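Local coordinates for sortase (Actinomyces oris, PDB 2XWG), which probably works as a class C sortase in fimbrial assembly, a calcium-binding cysteine transpeptidase that joins pilin subunits covalently, at residues Tyr65-Leu69 / Phe133-Val139; Ser71-Asp76 / Thr196-Arg200; Leu75-Leu79 / Leu148-Thr152; Ala103-Ser109 / Asp170-Ser176; Arg205-Ile211 / Leu223-Arg229. All blocks are in the same frame, centred on the assembly; numbering follows the deposited sequence.

Read together, the five contacts show how a sortase barrel and its additions are joined. Interactions 4 and 5 are strand pairs of the barrel, their centres about 12 Å apart, packed together through Ile105 and Leu210, with Phe172 lying near Gly227. Interaction 3 lays the lid loop across the barrel and carries His151, the predicted proton donor or acceptor; it touches interaction 5 at strands 144-149 and 206-214, centres about 14 Å apart, close to the predicted nucleophile Cys213. Interaction 2 fastens the earlier part of the same loop and shares Leu75 and Asp76 with interaction 3. Interaction 1 joins the N-terminal helix to the barrel and meets interaction 4 through Pro138 and Ser176.

Interaction 1: residues Tyr65-Leu69 / Phe133-Val139; sequences YNNNL and FGTSLPV
Tyr65 OH, Gly134 N and Thr135 O all grip one water, which accepts from Gly134 N at 2.8 Å and donates to Thr135 O. The phenol reaches it from the helix, with the ring carbon CG anti to the backbone N (chi1 -177°). The direct polar link is one residue further on: Asn66 OD1 accepts from Leu137 N at 2.8 Å. That bond is bent, 136° at the hydrogen, and the donor is tilted a little from the carbonyl plane. The other branch of the amide, Asn66 ND2, lies against Val139 CG2 at 3.2 Å, a tight fit. With an alanine here, the Leu137 N-H would probably lose its acceptor and a gap would open beside the Val139 methyl. These residues join helix 55-68, which carries the calcium ligand Glu58, to the loop between strands 129-131 and 144-149 of the sortase barrel. The loop is itself shaped by an inverse gamma turn centred on Pro138, closed by Val139 N on Leu137 O, while Ser136 OG bonds to His145 N. Apolar packing fills in around the polar pairs. The Leu137 and Tyr65 side chains cross at about a right angle, with Leu137 CG 3.7 Å from Tyr65 CD1, and Leu137 also touches Ala62 and Tyr92. At the end of the helical segment, Leu69 CD2 rests on the loop backbone, 3.5 Å from Thr135 C.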
# COMPACT_ATOMS: atom_id res chain seq x y z
N TYR A 65 5.46 13.10 7.90
CA TYR A 65 6.20 11.86 7.59
C TYR A 65 6.49 11.69 6.09
O TYR A 65 7.64 11.49 5.68
CB TYR A 65 5.47 10.61 8.11
CG TYR A 65 6.24 9.31 7.86
CD1 TYR A 65 6.16 8.64 6.65
CD2 TYR A 65 7.05 8.76 8.85
CE1 TYR A 65 6.87 7.45 6.42
CE2 TYR A 65 7.75 7.58 8.64
CZ TYR A 65 7.66 6.93 7.43
OH TYR A 65 8.38 5.77 7.23
N ASN A 66 5.44 11.76 5.28
CA ASN A 66 5.61 11.63 3.84
C ASN A 66 6.62 12.63 3.29
O ASN A 66 7.45 12.30 2.44
CB ASN A 66 4.26 11.78 3.14
CG ASN A 66 3.32 10.65 3.44
OD1 ASN A 66 3.76 9.55 3.74
ND2 ASN A 66 2.03 10.90 3.38
N ASN A 67 6.55 13.86 3.79
CA ASN A 67 7.40 14.94 3.30
C ASN A 67 8.86 14.88 3.77
O ASN A 67 9.76 15.37 3.08
CB ASN A 67 6.74 16.28 3.62
CG ASN A 67 5.49 16.52 2.80
OD1 ASN A 67 5.40 16.07 1.65
ND2 ASN A 67 4.50 17.20 3.38
N ASN A 68 9.10 14.27 4.92
CA ASN A 68 10.47 14.00 5.35
C ASN A 68 10.98 12.64 4.87
O ASN A 68 12.14 12.29 5.08
CB ASN A 68 10.62 14.12 6.88
CG ASN A 68 10.69 15.58 7.36
OD1 ASN A 68 9.86 16.01 8.16
ND2 ASN A 68 11.69 16.33 6.87
N LEU A 69 10.10 11.88 4.21
CA LEU A 69 10.46 10.55 3.73
C LEU A 69 11.57 10.64 2.69
O LEU A 69 11.46 11.38 1.70
CB LEU A 69 9.25 9.81 3.16
CG LEU A 69 9.37 8.29 2.98
CD1 LEU A 69 9.62 7.60 4.31
CD2 LEU A 69 8.13 7.74 2.32
N PHE A 133 6.74 -0.47 4.34
CA PHE A 133 7.64 0.42 5.04
C PHE A 133 8.71 0.91 4.08
O PHE A 133 9.38 0.13 3.42
CB PHE A 133 8.27 -0.28 6.24
CG PHE A 133 9.33 0.53 6.95
CD1 PHE A 133 9.00 1.68 7.66
CD2 PHE A 133 10.66 0.11 6.95
CE1 PHE A 133 9.97 2.42 8.33
CE2 PHE A 133 11.64 0.84 7.61
CZ PHE A 133 11.28 2.01 8.31
N GLY A 134 8.84 2.23 4.00
CA GLY A 134 9.73 2.82 3.03
C GLY A 134 8.94 3.65 2.05
O GLY A 134 9.51 4.54 1.42
N THR A 135 7.65 3.37 1.91
CA THR A 135 6.81 4.13 0.98
C THR A 135 5.91 5.10 1.75
O THR A 135 5.84 5.04 2.98
CB THR A 135 5.97 3.21 0.07
OG1 THR A 135 4.98 2.53 0.84
CG2 THR A 135 6.86 2.18 -0.58
N SER A 136 5.24 5.99 1.03
CA SER A 136 4.40 7.00 1.65
C SER A 136 3.23 6.36 2.38
O SER A 136 2.62 5.41 1.90
CB SER A 136 3.86 7.95 0.58
OG SER A 136 4.89 8.40 -0.29
N LEU A 137 2.90 6.89 3.55
CA LEU A 137 1.70 6.48 4.27
C LEU A 137 0.48 6.77 3.40
O LEU A 137 0.47 7.72 2.64
CB LEU A 137 1.61 7.26 5.59
CG LEU A 137 2.79 7.05 6.54
CD1 LEU A 137 2.64 7.90 7.78
CD2 LEU A 137 2.95 5.59 6.90
N PRO A 138 -0.57 5.94 3.51
CA PRO A 138 -1.75 6.13 2.64
C PRO A 138 -2.68 7.26 3.09
O PRO A 138 -3.82 6.99 3.50
CB PRO A 138 -2.48 4.79 2.75
CG PRO A 138 -2.12 4.27 4.09
CD PRO A 138 -0.71 4.75 4.38
N VAL A 139 -2.21 8.50 3.00
CA VAL A 139 -3.04 9.67 3.31
C VAL A 139 -3.06 10.58 2.10
O VAL A 139 -3.51 11.73 2.17
CB VAL A 139 -2.50 10.46 4.54
CG1 VAL A 139 -2.88 9.78 5.86
CG2 VAL A 139 -0.99 10.64 4.42
O HOH W 1 7.16 4.08 5.25

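Interaction 2: residues Ser71-Asp76 / Thr196-Arg200; sequences SAPILD and TDSLR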
# COMPACT_ATOMS: atom_id res chain seq x y z
N SER A 71 13.98 9.06 -0.18
CA SER A 71 14.17 8.05 -1.22
C SER A 71 15.30 7.08 -0.87
O SER A 71 16.32 7.47 -0.29
CB SER A 71 14.44 8.73 -2.57
OG SER A 71 15.33 9.82 -2.42
N ALA A 72 15.11 5.81 -1.22
CA ALA A 72 16.03 4.75 -0.81
C ALA A 72 15.80 3.49 -1.63
O ALA A 72 14.99 3.48 -2.55
CB ALA A 72 15.88 4.47 0.69
N PRO A 73 16.53 2.41 -1.30
CA PRO A 73 16.20 1.16 -1.98
C PRO A 73 14.95 0.57 -1.34
O PRO A 73 14.92 0.43 -0.11
CB PRO A 73 17.41 0.25 -1.68
CG PRO A 73 18.43 1.12 -1.00
CD PRO A 73 17.66 2.24 -0.37
N ILE A 74 13.93 0.27 -2.14
CA ILE A 74 12.81 -0.52 -1.65
C ILE A 74 12.91 -1.96 -2.14
O ILE A 74 12.80 -2.22 -3.33
CB ILE A 74 11.45 0.06 -2.05
CG1 ILE A 74 11.61 1.17 -3.08
CG2 ILE A 74 10.72 0.56 -0.82
CD1 ILE A 74 10.30 1.81 -3.48
N LEU A 75 13.11 -2.88 -1.20
CA LEU A 75 13.21 -4.31 -1.49
C LEU A 75 11.82 -4.95 -1.67
O LEU A 75 10.83 -4.43 -1.17
CB LEU A 75 13.98 -4.99 -0.35
CG LEU A 75 15.49 -4.75 -0.19
CD1 LEU A 75 16.34 -5.88 -0.79
CD2 LEU A 75 15.95 -3.39 -0.75
N ASP A 76 11.75 -6.08 -2.39
CA ASP A 76 10.49 -6.82 -2.54
C ASP A 76 9.80 -7.07 -1.18
O ASP A 76 10.45 -7.40 -0.18
CB ASP A 76 10.75 -8.15 -3.25
CG ASP A 76 9.47 -8.95 -3.50
OD1 ASP A 76 8.60 -8.52 -4.30
OD2 ASP A 76 9.37 -10.05 -2.93
N THR A 196 12.31 -2.99 -8.80
CA THR A 196 11.60 -2.18 -7.81
C THR A 196 11.46 -0.69 -8.16
O THR A 196 10.67 0.02 -7.53
CB THR A 196 12.31 -2.33 -6.48
OG1 THR A 196 11.50 -3.12 -5.61
CG2 THR A 196 12.63 -0.97 -5.86
N ASP A 197 12.21 -0.21 -9.15
CA ASP A 197 12.23 1.21 -9.50
C ASP A 197 10.87 1.90 -9.57
O ASP A 197 10.79 3.11 -9.32
CB ASP A 197 12.95 1.44 -10.84
CG ASP A 197 14.44 1.22 -10.75
OD1 ASP A 197 14.96 1.17 -9.60
OD2 ASP A 197 15.09 1.10 -11.82
N SER A 198 9.82 1.16 -9.91
CA SER A 198 8.52 1.80 -10.18
C SER A 198 7.64 1.98 -8.94
O SER A 198 6.48 2.39 -9.06
CB SER A 198 7.75 1.07 -11.29
OG SER A 198 7.36 -0.22 -10.88
N LEU A 199 8.22 1.71 -7.77
CA LEU A 199 7.55 1.90 -6.49
C LEU A 199 8.03 3.20 -5.81
O LEU A 199 7.59 3.54 -4.71
CB LEU A 199 7.81 0.70 -5.57
CG LEU A 199 7.44 -0.70 -6.08
CD1 LEU A 199 7.82 -1.75 -5.06
CD2 LEU A 199 5.96 -0.81 -6.47
N ARG A 200 8.94 3.90 -6.47
CA ARG A 200 9.56 5.11 -5.92
C ARG A 200 8.63 6.30 -6.04
O ARG A 200 7.74 6.31 -6.91
CB ARG A 200 10.87 5.37 -6.67
CG ARG A 200 11.82 4.18 -6.67
CD ARG A 200 13.04 4.39 -7.56
NE ARG A 200 13.78 5.58 -7.14
CZ ARG A 200 14.46 5.67 -6.00
NH1 ARG A 200 14.50 4.63 -5.16
NH2 ARG A 200 15.09 6.80 -5.70
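Arg200 turns the edge of its guanidinium to the peptide between Ala72 and Pro73. Arg200 NH1 donates to Ala72 O at 2.9 Å, and the oxygen lies 8° out of the guanidinium plane, although the bond is bent to 131° at the hydrogen. Next to it, Arg200 NH2 meets Ser71 CB obliquely at 3.7 Å. A bend at chi3 (58°) carries the group up to the loop. Further along, Ile74 points into segment 196-200 and packs its CD1 3.4 Å from Leu199 CB, crossing that side chain at a slant. Thr196 OG1 also approaches Ile74 O as a donor, but that oxygen sits too close to the threonine methyl in the model, so the bond is doubtful. The two segments are the start of the lid loop, as found in class C sortases, and the loop before strand 206-214. Asp76, at the end of the lid segment, has its salt bridge with Arg222. The chemistry implies a modest hold near the surface: the arginine's charge meets a neutral main-chain carbonyl, and the rest is mostly one isoleucine's packing, consistent with a lid that might move.

Interaction 3: residues Leu75-Leu79 / Leu148-Thr152; sequences LDPWL and LTGHT. With CA (calcium ion), chain F.
Trp78 and Thr149 come at each other from opposite directions, at the point where the lid of a class C sortase, with its Asp-Pro-Trp motif, lies across the predicted active site. The methyl CG2 of Thr149 meets the benzo end of the indole obliquely, 3.3 Å from Trp78 CH2. It is shared with the lid's proline, since Pro77 CB lies 3.5 Å from Thr149 CG2 and at the same time covers one face of the Trp78 ring near its rim. The indole is sent toward the barrel with its CG beside the backbone N (chi1 -67°), and its outer edge then faces Gly150 O and His151. There the rings run rim to rim, planes 43° apart and neither over the other, with Trp78 NE1 3.5 Å from His151 ND1. The indole also touches Cys213, so the motif touches both residues predicted to act in catalysis. Two further features hold the lid's shape. Asp76 OD2 accepts from Trp78 N at 3.0 Å, an Asx turn whose donor comes from above the carboxylate plane, while Asp76 OD1 pairs with Arg222. The calcium ion takes Pro77 O at 2.5 Å, with Glu80 O and Thr120 OG1 completing the protein ligands. A water bound to the calcium ion donates to Asp76 O at 3.0 Å.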
# COMPACT_ATOMS: atom_id res chain seq x y z
N LEU A 75 13.11 -2.88 -1.20
CA LEU A 75 13.21 -4.31 -1.49
C LEU A 75 11.82 -4.95 -1.67
O LEU A 75 10.83 -4.43 -1.17
CB LEU A 75 13.98 -4.99 -0.35
CG LEU A 75 15.49 -4.75 -0.19
CD1 LEU A 75 16.34 -5.88 -0.79
CD2 LEU A 75 15.95 -3.39 -0.75
N ASP A 76 11.75 -6.08 -2.39
CA ASP A 76 10.49 -6.82 -2.54
C ASP A 76 9.80 -7.07 -1.18
O ASP A 76 10.45 -7.40 -0.18
CB ASP A 76 10.75 -8.15 -3.25
CG ASP A 76 9.47 -8.95 -3.50
OD1 ASP A 76 8.60 -8.52 -4.30
OD2 ASP A 76 9.37 -10.05 -2.93
N PRO A 77 8.47 -6.91 -1.14
CA PRO A 77 7.72 -7.15 0.10
C PRO A 77 7.89 -8.56 0.66
O PRO A 77 7.78 -8.74 1.86
CB PRO A 77 6.26 -6.90 -0.31
CG PRO A 77 6.36 -5.95 -1.47
CD PRO A 77 7.59 -6.40 -2.22
N TRP A 78 8.17 -9.54 -0.21
CA TRP A 78 8.24 -10.94 0.21
C TRP A 78 9.65 -11.46 0.44
O TRP A 78 9.84 -12.63 0.77
CB TRP A 78 7.52 -11.83 -0.81
CG TRP A 78 6.03 -11.60 -0.83
CD1 TRP A 78 5.07 -12.31 -0.16
CD2 TRP A 78 5.34 -10.56 -1.54
NE1 TRP A 78 3.83 -11.79 -0.43
CE2 TRP A 78 3.96 -10.72 -1.27
CE3 TRP A 78 5.74 -9.54 -2.39
CZ2 TRP A 78 3.00 -9.89 -1.81
CZ3 TRP A 78 4.78 -8.71 -2.93
CH2 TRP A 78 3.42 -8.89 -2.64
N LEU A 79 10.64 -10.60 0.28
CA LEU A 79 12.01 -10.98 0.59
C LEU A 79 12.06 -11.37 2.05
O LEU A 79 12.29 -12.53 2.41
CB LEU A 79 12.95 -9.79 0.37
CG LEU A 79 14.42 -10.16 0.53
CD1 LEU A 79 14.85 -10.96 -0.71
CD2 LEU A 79 15.31 -8.95 0.74
N LEU A 148 0.76 -0.68 -1.37
CA LEU A 148 -0.06 -1.57 -0.53
C LEU A 148 0.08 -3.01 -1.04
O LEU A 148 -0.14 -3.26 -2.23
CB LEU A 148 -1.53 -1.15 -0.53
CG LEU A 148 -1.79 0.30 -0.17
CD1 LEU A 148 -3.24 0.50 -0.07
CD2 LEU A 148 -1.13 0.62 1.16
N THR A 149 0.39 -3.92 -0.12
CA THR A 149 0.81 -5.29 -0.41
C THR A 149 -0.22 -6.32 0.02
O THR A 149 -0.77 -6.22 1.11
CB THR A 149 2.07 -5.60 0.39
OG1 THR A 149 2.97 -4.49 0.29
CG2 THR A 149 2.74 -6.80 -0.16
N GLY A 150 -0.46 -7.33 -0.82
CA GLY A 150 -1.44 -8.36 -0.52
C GLY A 150 -1.14 -9.68 -1.22
O GLY A 150 -0.78 -9.69 -2.38
N HIS A 151 -1.33 -10.79 -0.52
CA HIS A 151 -1.07 -12.12 -1.05
C HIS A 151 -1.93 -12.42 -2.25
O HIS A 151 -2.99 -11.84 -2.43
CB HIS A 151 -1.40 -13.19 0.00
CG HIS A 151 -0.31 -13.42 1.01
ND1 HIS A 151 1.02 -13.46 0.68
CD2 HIS A 151 -0.37 -13.64 2.35
CE1 HIS A 151 1.74 -13.70 1.76
NE2 HIS A 151 0.92 -13.81 2.79
N THR A 152 -1.43 -13.32 -3.09
CA THR A 152 -2.24 -14.11 -4.00
C THR A 152 -1.93 -15.55 -3.62
O THR A 152 -0.76 -15.89 -3.39
CB THR A 152 -1.81 -13.91 -5.46
OG1 THR A 152 -2.30 -12.66 -5.95
CG2 THR A 152 -2.39 -14.99 -6.31
CA CA F . 8.33 -8.03 4.23
O HOH W 2 10.63 -7.23 2.79
O HOH W 3 9.50 -7.20 6.69

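Interaction 4: residues Ala103-Ser109 / Asp170-Ser176; sequences ARIVIPS and DVFYVSS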
# COMPACT_ATOMS: atom_id res chain seq x y z
N ALA A 103 -5.52 1.90 7.78
CA ALA A 103 -6.46 2.42 6.77
C ALA A 103 -7.28 1.27 6.19
O ALA A 103 -7.09 0.10 6.55
CB ALA A 103 -5.70 3.14 5.67
N ARG A 104 -8.19 1.60 5.29
CA ARG A 104 -9.03 0.59 4.65
C ARG A 104 -9.06 0.78 3.15
O ARG A 104 -9.09 1.92 2.68
CB ARG A 104 -10.46 0.71 5.14
CG ARG A 104 -10.64 0.26 6.52
CD ARG A 104 -11.97 -0.39 6.64
NE ARG A 104 -11.83 -1.58 7.47
CZ ARG A 104 -11.91 -2.84 7.02
NH1 ARG A 104 -12.16 -3.11 5.73
NH2 ARG A 104 -11.75 -3.83 7.90
N ILE A 105 -9.12 -0.32 2.40
CA ILE A 105 -9.20 -0.22 0.95
C ILE A 105 -10.37 -1.00 0.42
O ILE A 105 -10.63 -2.10 0.89
CB ILE A 105 -7.95 -0.76 0.27
CG1 ILE A 105 -8.07 -0.63 -1.25
CG2 ILE A 105 -7.71 -2.21 0.66
CD1 ILE A 105 -6.76 -0.80 -1.93
N VAL A 106 -11.06 -0.43 -0.55
CA VAL A 106 -12.18 -1.11 -1.18
C VAL A 106 -11.99 -0.98 -2.68
O VAL A 106 -11.80 0.13 -3.19
CB VAL A 106 -13.56 -0.54 -0.76
CG1 VAL A 106 -13.60 0.92 -1.02
CG2 VAL A 106 -14.68 -1.22 -1.54
N ILE A 107 -11.99 -2.12 -3.37
CA ILE A 107 -11.83 -2.18 -4.82
C ILE A 107 -13.09 -2.85 -5.27
O ILE A 107 -13.15 -4.07 -5.36
CB ILE A 107 -10.64 -3.03 -5.19
CG1 ILE A 107 -9.45 -2.58 -4.37
CG2 ILE A 107 -10.31 -2.91 -6.70
CD1 ILE A 107 -8.40 -3.63 -4.22
N PRO A 108 -14.14 -2.06 -5.49
CA PRO A 108 -15.49 -2.62 -5.57
C PRO A 108 -15.56 -3.67 -6.63
O PRO A 108 -16.13 -4.73 -6.38
CB PRO A 108 -16.34 -1.43 -6.00
CG PRO A 108 -15.54 -0.25 -5.68
CD PRO A 108 -14.11 -0.61 -5.70
N SER A 109 -14.97 -3.40 -7.80
CA SER A 109 -15.22 -4.26 -8.97
C SER A 109 -14.58 -5.62 -8.87
O SER A 109 -14.82 -6.46 -9.73
CB SER A 109 -14.75 -3.59 -10.26
OG SER A 109 -13.33 -3.55 -10.33
N ASP A 170 -10.33 1.42 -13.92
CA ASP A 170 -10.92 0.85 -12.72
C ASP A 170 -10.57 1.71 -11.50
O ASP A 170 -9.54 2.39 -11.46
CB ASP A 170 -10.52 -0.62 -12.51
CG ASP A 170 -11.44 -1.59 -13.25
OD1 ASP A 170 -12.61 -1.21 -13.51
OD2 ASP A 170 -11.01 -2.73 -13.57
N VAL A 171 -11.44 1.68 -10.52
CA VAL A 171 -11.39 2.63 -9.43
C VAL A 171 -11.18 1.89 -8.12
O VAL A 171 -11.70 0.79 -7.96
CB VAL A 171 -12.70 3.41 -9.43
CG1 VAL A 171 -13.26 3.50 -8.05
CG2 VAL A 171 -12.48 4.77 -10.05
N PHE A 172 -10.38 2.47 -7.22
CA PHE A 172 -10.36 2.06 -5.81
C PHE A 172 -10.31 3.24 -4.86
O PHE A 172 -9.97 4.35 -5.26
CB PHE A 172 -9.25 1.06 -5.47
CG PHE A 172 -7.86 1.55 -5.76
CD1 PHE A 172 -7.25 1.30 -7.00
CD2 PHE A 172 -7.12 2.17 -4.78
CE1 PHE A 172 -5.97 1.71 -7.26
CE2 PHE A 172 -5.83 2.59 -5.03
CZ PHE A 172 -5.25 2.37 -6.27
N TYR A 173 -10.65 2.97 -3.59
CA TYR A 173 -10.75 4.02 -2.58
C TYR A 173 -9.97 3.63 -1.37
O TYR A 173 -10.10 2.52 -0.89
CB TYR A 173 -12.18 4.18 -2.14
CG TYR A 173 -13.14 4.51 -3.25
CD1 TYR A 173 -13.40 5.82 -3.59
CD2 TYR A 173 -13.80 3.51 -3.94
CE1 TYR A 173 -14.30 6.14 -4.59
CE2 TYR A 173 -14.71 3.81 -4.93
CZ TYR A 173 -14.95 5.13 -5.25
OH TYR A 173 -15.84 5.44 -6.26
N VAL A 174 -9.19 4.56 -0.84
CA VAL A 174 -8.43 4.32 0.38
C VAL A 174 -8.91 5.28 1.49
O VAL A 174 -8.62 6.48 1.42
CB VAL A 174 -6.94 4.51 0.11
CG1 VAL A 174 -6.12 4.25 1.37
CG2 VAL A 174 -6.50 3.59 -1.03
N SER A 175 -9.65 4.77 2.47
CA SER A 175 -10.10 5.59 3.62
C SER A 175 -9.18 5.52 4.84
O SER A 175 -8.78 4.44 5.26
CB SER A 175 -11.51 5.19 4.03
OG SER A 175 -12.40 5.48 2.98
N SER A 176 -8.85 6.68 5.40
CA SER A 176 -8.09 6.75 6.64
C SER A 176 -8.22 8.13 7.25
O SER A 176 -8.43 9.11 6.53
CB SER A 176 -6.61 6.48 6.40
OG SER A 176 -6.03 7.54 5.67
O HOH W 4 -12.13 3.25 1.82
O HOH W 5 -13.15 -1.39 -8.74
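Tyr173 and Val106 face each other as a hydrogen-bonded antiparallel pair where strands 103-107 and 171-176 close the sortase beta barrel. The two side chains lie alongside, pointing the same way. Starting from the tyrosine backbone, CB meets Val106 CG1 at 3.7 Å. The ring then leaves CB beside the backbone N (chi1 -58°), which keeps it running next to the neighbouring strand: CD2 passes the same valine methyl at 3.9 Å, and farther out CE2 has Pro108 CG at the ring edge, 4.2 Å away. Thr180 and Lys182 of strand 179-191 also touch the Tyr173 side chain, which therefore spans three strands on the outer surface. Below it the backbones are bound in ladder fashion. Tyr173 and Val106 exchange two bonds, Val106 N to Tyr173 O being 3.1 Å long, and Arg104 and Ser175 exchange two more. Between these rungs Ile105 and Val174 form a non-hydrogen-bonded pair whose side chains turn into the barrel. There Ile105 CD1 approaches Phe172 CD2 at 4.1 Å, and Ile107 CG1 lies beside Phe172 CB at 3.8 Å; Leu210 of strand 206-214 packs under both isoleucines. Where the strands part, a water takes over: it accepts from Ser109 N at 2.9 Å, bonds to Ser109 OG, and donates to Val171 O at 2.7 Å.

Interaction 5: residues Arg205-Ile211 / Leu223-Arg229; sequences RDLVTLI and LLVTGER
Arg205 and Glu228 form one of two salt bridges, although the arginine is poorly ordered. The guanidinium comes side-on with two nitrogens, Arg205 NE to Glu228 OE2 at 3.0 Å and Arg205 NH2 to Glu228 OE1 at 2.8 Å, both oxygens near the guanidinium plane but met from above the carboxylate. Leu207 CD2 covers one face of the arginine group and also rests on Glu228 CD. Were an alanine in place of Glu228, Arg205 would probably lose its countercharge and be free to swing. In the second bridge, Arg229 NH1 meets Asp206 OD2 on its syn side at 2.9 Å, with the two planes nearly perpendicular; Gly141 N and Tyr183 OH give this buried carboxylate further donors. Among hydroxyls, Thr209 OG1 and Thr226 OG1 bond at 3.2 Å, and His145 NE2 also bonds to Thr209 OG1. Backbone bonds run the length of the pair, including Gly227 N to Val208 O at 2.8 Å. The closest apolar contact is at the far end, where Ile211 CD1 and Leu224 CD2 lie 3.3 Å apart. These make the antiparallel beta hairpin of strands 206-214 and 221-229, the sortase-fold element that carries the predicted nucleophile Cys213.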
# COMPACT_ATOMS: atom_id res chain seq x y z
N ARG A 205 3.08 14.01 -8.00
CA ARG A 205 2.02 13.04 -8.27
C ARG A 205 1.57 12.34 -6.98
O ARG A 205 2.37 12.12 -6.06
CB ARG A 205 2.47 12.01 -9.32
CG ARG A 205 2.42 12.52 -10.76
CD ARG A 205 2.93 11.45 -11.74
NE ARG A 205 1.87 10.57 -12.29
CZ ARG A 205 2.10 9.39 -12.86
NH1 ARG A 205 3.33 8.91 -12.95
NH2 ARG A 205 1.09 8.66 -13.34
N ASP A 206 0.28 12.02 -6.94
CA ASP A 206 -0.35 11.31 -5.83
C ASP A 206 -0.69 9.90 -6.33
O ASP A 206 -1.70 9.70 -7.02
CB ASP A 206 -1.62 12.08 -5.42
CG ASP A 206 -2.32 11.51 -4.17
OD1 ASP A 206 -2.12 10.31 -3.86
OD2 ASP A 206 -3.08 12.27 -3.51
N LEU A 207 0.15 8.92 -6.02
CA LEU A 207 -0.07 7.58 -6.55
C LEU A 207 -0.20 6.52 -5.46
O LEU A 207 0.45 6.61 -4.43
CB LEU A 207 1.12 7.16 -7.41
CG LEU A 207 1.68 8.07 -8.48
CD1 LEU A 207 2.95 7.45 -9.02
CD2 LEU A 207 0.64 8.23 -9.57
N VAL A 208 -1.01 5.50 -5.71
CA VAL A 208 -0.97 4.29 -4.88
C VAL A 208 -0.80 3.04 -5.74
O VAL A 208 -1.53 2.86 -6.71
CB VAL A 208 -2.26 4.09 -4.08
CG1 VAL A 208 -2.29 2.70 -3.52
CG2 VAL A 208 -2.35 5.12 -2.98
N THR A 209 0.14 2.18 -5.38
CA THR A 209 0.30 0.91 -6.07
C THR A 209 -0.12 -0.29 -5.21
O THR A 209 0.36 -0.47 -4.08
CB THR A 209 1.75 0.69 -6.51
OG1 THR A 209 2.15 1.78 -7.35
CG2 THR A 209 1.89 -0.61 -7.29
N LEU A 210 -1.02 -1.11 -5.76
CA LEU A 210 -1.37 -2.39 -5.18
C LEU A 210 -0.43 -3.47 -5.74
O LEU A 210 -0.40 -3.71 -6.95
CB LEU A 210 -2.81 -2.72 -5.56
CG LEU A 210 -3.78 -1.56 -5.36
CD1 LEU A 210 -5.17 -1.93 -5.80
CD2 LEU A 210 -3.82 -1.10 -3.90
N ILE A 211 0.33 -4.13 -4.89
CA ILE A 211 1.21 -5.16 -5.42
C ILE A 211 0.89 -6.54 -4.88
O ILE A 211 0.65 -6.70 -3.70
CB ILE A 211 2.67 -4.83 -5.11
CG1 ILE A 211 3.59 -5.91 -5.68
CG2 ILE A 211 2.88 -4.71 -3.62
CD1 ILE A 211 5.07 -5.55 -5.59
N LEU A 223 2.67 -8.52 -9.66
CA LEU A 223 1.74 -7.71 -10.43
C LEU A 223 1.55 -6.35 -9.75
O LEU A 223 1.23 -6.30 -8.56
CB LEU A 223 0.43 -8.46 -10.59
CG LEU A 223 -0.75 -7.59 -10.99
CD1 LEU A 223 -0.61 -7.24 -12.45
CD2 LEU A 223 -2.07 -8.32 -10.75
N LEU A 224 1.78 -5.26 -10.48
CA LEU A 224 1.72 -3.91 -9.92
C LEU A 224 0.61 -3.16 -10.59
O LEU A 224 0.71 -2.87 -11.77
CB LEU A 224 3.00 -3.12 -10.16
CG LEU A 224 4.41 -3.62 -9.81
CD1 LEU A 224 5.28 -2.47 -9.37
CD2 LEU A 224 4.44 -4.67 -8.73
N VAL A 225 -0.43 -2.84 -9.84
CA VAL A 225 -1.51 -2.01 -10.33
C VAL A 225 -1.36 -0.65 -9.68
O VAL A 225 -1.37 -0.53 -8.45
CB VAL A 225 -2.87 -2.62 -9.95
CG1 VAL A 225 -4.00 -1.59 -10.10
CG2 VAL A 225 -3.15 -3.87 -10.77
N THR A 226 -1.18 0.39 -10.49
CA THR A 226 -0.96 1.72 -9.97
C THR A 226 -2.20 2.55 -10.22
O THR A 226 -2.75 2.52 -11.32
CB THR A 226 0.26 2.40 -10.63
OG1 THR A 226 1.45 1.60 -10.44
CG2 THR A 226 0.49 3.79 -10.05
N GLY A 227 -2.65 3.28 -9.21
CA GLY A 227 -3.76 4.20 -9.39
C GLY A 227 -3.29 5.61 -9.13
O GLY A 227 -2.33 5.82 -8.37
N GLU A 228 -3.95 6.59 -9.74
CA GLU A 228 -3.61 7.99 -9.51
C GLU A 228 -4.78 8.73 -8.89
O GLU A 228 -5.94 8.51 -9.26
CB GLU A 228 -3.16 8.68 -10.79
CG GLU A 228 -2.53 10.05 -10.54
CD GLU A 228 -1.53 10.44 -11.63
OE1 GLU A 228 -1.44 9.73 -12.66
OE2 GLU A 228 -0.82 11.46 -11.45
N ARG A 229 -4.49 9.59 -7.93
CA ARG A 229 -5.51 10.32 -7.21
C ARG A 229 -6.45 11.01 -8.20
O ARG A 229 -6.01 11.64 -9.15
CB ARG A 229 -4.86 11.35 -6.29
CG ARG A 229 -5.84 12.16 -5.43
CD ARG A 229 -6.51 11.30 -4.36
NE ARG A 229 -7.35 12.07 -3.45
CZ ARG A 229 -6.88 12.68 -2.37
NH1 ARG A 229 -5.58 12.62 -2.10
NH2 ARG A 229 -7.68 13.37 -1.57